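Local structure of type-2Aa cytolytic delta-endotoxin (Bacillus thuringiensis serovar kyushuensis, 1CBY) at residues H158-A162 with H163-Y167; S229-I233 with V234-N238. The protein is a mosquitocidal toxin that kills dipteran larvae by forming pores in the membranes of their midgut epithelial cells. All blocks are in the same frame, centred on the assembly; numbering follows the deposited sequence.

Contact 1 of 2, residues H158-A162 with H163-Y167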
# COMPACT_ATOMS: atom_id res chain seq x y z
N HIS A 158 -23.01 5.99 2.75
CA HIS A 158 -24.34 6.53 2.51
C HIS A 158 -25.40 5.47 2.84
O HIS A 158 -25.06 4.35 3.21
CB HIS A 158 -24.50 7.02 1.07
CG HIS A 158 -24.41 5.94 0.04
ND1 HIS A 158 -25.51 5.22 -0.34
CD2 HIS A 158 -23.36 5.60 -0.75
CE1 HIS A 158 -25.12 4.46 -1.35
NE2 HIS A 158 -23.83 4.66 -1.63
N SER A 159 -26.67 5.87 2.77
CA SER A 159 -27.80 4.99 3.06
C SER A 159 -27.65 4.18 4.35
O SER A 159 -28.33 3.16 4.53
CB SER A 159 -28.05 4.05 1.88
OG SER A 159 -28.22 4.80 0.69
N LEU A 160 -26.82 4.66 5.27
CA LEU A 160 -26.58 3.95 6.52
C LEU A 160 -27.86 3.73 7.31
O LEU A 160 -28.72 4.61 7.39
CB LEU A 160 -25.57 4.70 7.39
CG LEU A 160 -24.17 4.89 6.80
CD1 LEU A 160 -23.24 5.45 7.87
CD2 LEU A 160 -23.63 3.57 6.27
N SER A 161 -27.98 2.53 7.87
CA SER A 161 -29.14 2.15 8.67
C SER A 161 -28.69 1.06 9.63
O SER A 161 -27.53 0.65 9.61
CB SER A 161 -30.25 1.61 7.76
OG SER A 161 -30.61 2.53 6.75
N ALA A 162 -29.60 0.61 10.49
CA ALA A 162 -29.28 -0.45 11.44
C ALA A 162 -29.38 -1.79 10.73
O ALA A 162 -28.89 -2.81 11.24
CB ALA A 162 -30.24 -0.40 12.61
N HIS A 163 -30.00 -1.80 9.56
CA HIS A 163 -30.18 -3.01 8.77
C HIS A 163 -29.46 -2.92 7.42
O HIS A 163 -29.61 -3.81 6.58
CB HIS A 163 -31.67 -3.26 8.51
CG HIS A 163 -32.53 -3.20 9.73
ND1 HIS A 163 -32.19 -3.87 10.88
CD2 HIS A 163 -33.71 -2.56 9.91
CE1 HIS A 163 -33.17 -3.63 11.73
NE2 HIS A 163 -34.11 -2.84 11.19
N ASN A 164 -28.70 -1.86 7.20
CA ASN A 164 -28.01 -1.69 5.92
C ASN A 164 -26.85 -0.71 5.98
O ASN A 164 -26.87 0.24 6.77
CB ASN A 164 -29.00 -1.25 4.84
CG ASN A 164 -28.36 -1.13 3.48
OD1 ASN A 164 -27.79 -0.09 3.14
ND2 ASN A 164 -28.44 -2.19 2.69
N THR A 165 -25.84 -0.96 5.16
CA THR A 165 -24.66 -0.11 5.07
C THR A 165 -24.24 -0.08 3.61
O THR A 165 -24.02 -1.12 3.00
CB THR A 165 -23.51 -0.66 5.93
OG1 THR A 165 -23.90 -0.68 7.31
CG2 THR A 165 -22.27 0.20 5.78
N SER A 166 -24.16 1.12 3.04
CA SER A 166 -23.76 1.27 1.64
C SER A 166 -22.56 2.20 1.55
O SER A 166 -22.32 3.00 2.45
CB SER A 166 -24.91 1.85 0.83
OG SER A 166 -26.02 0.97 0.83
N TYR A 167 -21.79 2.06 0.47
CA TYR A 167 -20.63 2.91 0.27
C TYR A 167 -20.04 2.81 -1.12
O TYR A 167 -20.32 1.88 -1.87
CB TYR A 167 -19.54 2.64 1.33
CG TYR A 167 -19.03 1.22 1.42
CD1 TYR A 167 -17.98 0.78 0.62
CD2 TYR A 167 -19.58 0.31 2.33
CE1 TYR A 167 -17.48 -0.51 0.72
CE2 TYR A 167 -19.09 -0.99 2.44
CZ TYR A 167 -18.04 -1.39 1.64
OH TYR A 167 -17.54 -2.67 1.74
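H158 and S166 face each other as a hydrogen-bonded antiparallel pair in a β-hairpin, where strand 155-158 turns back into strand 165-175. H158 N donates to S166 O at 3.1 Å, approaching from above the carbonyl plane, and the return bond from S166 N to H158 O is weak at 3.4 Å. The better-packed part is the sheet face that carries both side chains. The first torsion of H158 (chi1 65°) sets CG between its own N and carbonyl carbon, which swings the imidazole over S166. A CH-π contact results: S166 CB lies 3.7 Å from the ring centroid of H158 and 27° off the ring normal, displaced toward the rim. In the plane of this ring, H158 ND1 and S159 OG are hydrogen-bonded at 2.9 Å, a link that should help hold the imidazole's rotation, with Y168 meeting the same ring. On the other face, L160 CD2 reaches T165 CG2 at 3.7 Å, beside K199 of helix 199-202, while T165 OG1 bonds to V197 O.

Toward the tip the hairpin loosens and turns to solvent. The last bond across it runs from S161 N to N164 O at 2.8 Å. Beyond it come A162 and H163, both exposed; the H163 imidazole is poorly ordered, so its placement against A162 CB is doubtful. N164 leads back to the better-packed end, its ND2 bonded to S194 OG on strand 183-195. Its other amide atom, OD1, takes the hydroxyl proton of S166 OG at 3.1 Å, in the carbonyl plane and on a lone pair.

Contact 2 of 2, residues S229-I233 with V234-N238; sequences SNAPI and VDIFN
I233 and F237, one helical turn apart and both buried, form the apolar centre: I233 CG1 meets F237 CE1 at 3.9 Å, the two side chains crossing at a slant. With CG1 anti to the backbone N (chi1 -170°), it is CG1 itself that is brought to the ring, CD1 lying farther off. I233 O lies at the edge of the same ring, near its plane. A second apolar touch joins A231 CB to I236 CG1 at 4.1 Å, and L58 of helix 54-63 packs on both I236 and F237.

Moving outward, the backbone closes the first turn. I236 N donates to P232 O at 3.1 Å with a C=O...N angle of 161°, followed by a weak bond from F237 N to I233 O at 3.3 Å. S38 of the same chain bonds through OG to F237 O. At the polar edge the carboxylate of exposed D235 leans on the proline ring, D235 OD2 lying 3.6 Å from P232 CG. N230 of the second subunit bonds to V234 N through OD1 and weakly to D235 OD1 through ND2. This is the first turn of a helix with proline at the N-cap, set in the protoxin dimer interface, near the N-terminal processing stop S38 and just after the C-terminal stop S228 in sequence.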
# COMPACT_ATOMS: atom_id res chain seq x y z
N SER A 229 9.38 9.64 -19.55
CA SER A 229 9.60 10.97 -18.99
C SER A 229 10.51 10.95 -17.77
O SER A 229 10.25 10.23 -16.80
CB SER A 229 8.27 11.62 -18.61
OG SER A 229 8.50 12.84 -17.91
N ASN A 230 11.56 11.76 -17.81
CA ASN A 230 12.52 11.86 -16.71
C ASN A 230 12.49 13.29 -16.17
O ASN A 230 13.53 13.91 -15.94
CB ASN A 230 13.93 11.49 -17.19
CG ASN A 230 14.93 11.43 -16.05
OD1 ASN A 230 14.57 11.22 -14.89
ND2 ASN A 230 16.20 11.61 -16.38
N ALA A 231 11.27 13.81 -15.99
CA ALA A 231 11.04 15.16 -15.50
C ALA A 231 11.38 15.28 -14.02
O ALA A 231 11.53 14.28 -13.33
CB ALA A 231 9.58 15.53 -15.72
N PRO A 232 11.57 16.52 -13.53
CA PRO A 232 11.90 16.74 -12.11
C PRO A 232 10.75 16.20 -11.27
O PRO A 232 9.59 16.59 -11.46
CB PRO A 232 12.00 18.26 -12.03
CG PRO A 232 12.53 18.62 -13.36
CD PRO A 232 11.67 17.78 -14.27
N ILE A 233 11.07 15.30 -10.34
CA ILE A 233 10.06 14.67 -9.49
C ILE A 233 8.99 15.60 -8.92
O ILE A 233 7.80 15.26 -8.94
CB ILE A 233 10.72 13.82 -8.37
CG1 ILE A 233 9.66 12.98 -7.67
CG2 ILE A 233 11.48 14.71 -7.39
CD1 ILE A 233 10.23 12.03 -6.64
N VAL A 234 9.38 16.79 -8.47
CA VAL A 234 8.40 17.73 -7.92
C VAL A 234 7.46 18.21 -9.02
O VAL A 234 6.25 18.30 -8.81
CB VAL A 234 9.07 18.94 -7.24
CG1 VAL A 234 8.01 19.87 -6.67
CG2 VAL A 234 10.02 18.48 -6.14
N ASP A 235 8.01 18.49 -10.19
CA ASP A 235 7.22 18.95 -11.32
C ASP A 235 6.12 17.94 -11.59
O ASP A 235 4.98 18.31 -11.86
CB ASP A 235 8.08 19.11 -12.58
CG ASP A 235 9.08 20.25 -12.48
OD1 ASP A 235 9.35 20.75 -11.36
OD2 ASP A 235 9.60 20.66 -13.54
N ILE A 236 6.47 16.67 -11.47
CA ILE A 236 5.51 15.59 -11.71
C ILE A 236 4.31 15.69 -10.77
O ILE A 236 3.17 15.68 -11.22
CB ILE A 236 6.19 14.20 -11.61
CG1 ILE A 236 7.22 14.03 -12.73
CG2 ILE A 236 5.15 13.08 -11.69
CD1 ILE A 236 7.94 12.71 -12.73
N PHE A 237 4.57 15.84 -9.48
CA PHE A 237 3.48 15.92 -8.51
C PHE A 237 2.74 17.26 -8.45
O PHE A 237 1.79 17.41 -7.70
CB PHE A 237 3.97 15.49 -7.13
CG PHE A 237 4.31 14.02 -7.05
CD1 PHE A 237 5.59 13.57 -7.38
CD2 PHE A 237 3.35 13.09 -6.69
CE1 PHE A 237 5.89 12.21 -7.35
CE2 PHE A 237 3.65 11.73 -6.66
CZ PHE A 237 4.92 11.29 -6.99
N ASN A 238 3.18 18.23 -9.25
CA ASN A 238 2.52 19.54 -9.30
C ASN A 238 1.38 19.54 -10.31
O ASN A 238 0.57 20.46 -10.34
CB ASN A 238 3.51 20.64 -9.67
CG ASN A 238 4.27 21.19 -8.48
OD1 ASN A 238 5.09 22.10 -8.62
ND2 ASN A 238 4.01 20.66 -7.29

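In the fold
Contacts 1 and 2 lie on opposite sides of the chain's centre, their centres 41 Å and nearest atoms about 25 Å apart, and share no secondary-structure element. Both are local and partly buried, but contact 1 is more of the surface, with five of ten touching residues exposed against one of seven in contact 2. Contact 1 is a hairpin end of the mixed sheet, supported by strand 183-195 and helix 199-202, and no other chain touches it. Contact 2 starts a short helix against helix 54-63. Backbone bonds and a histidine CH-π contact cross the sheet end, whereas isoleucine and phenylalanine fill the inner side of the helix start and the second subunit bonds to its backbone and weakly to D235.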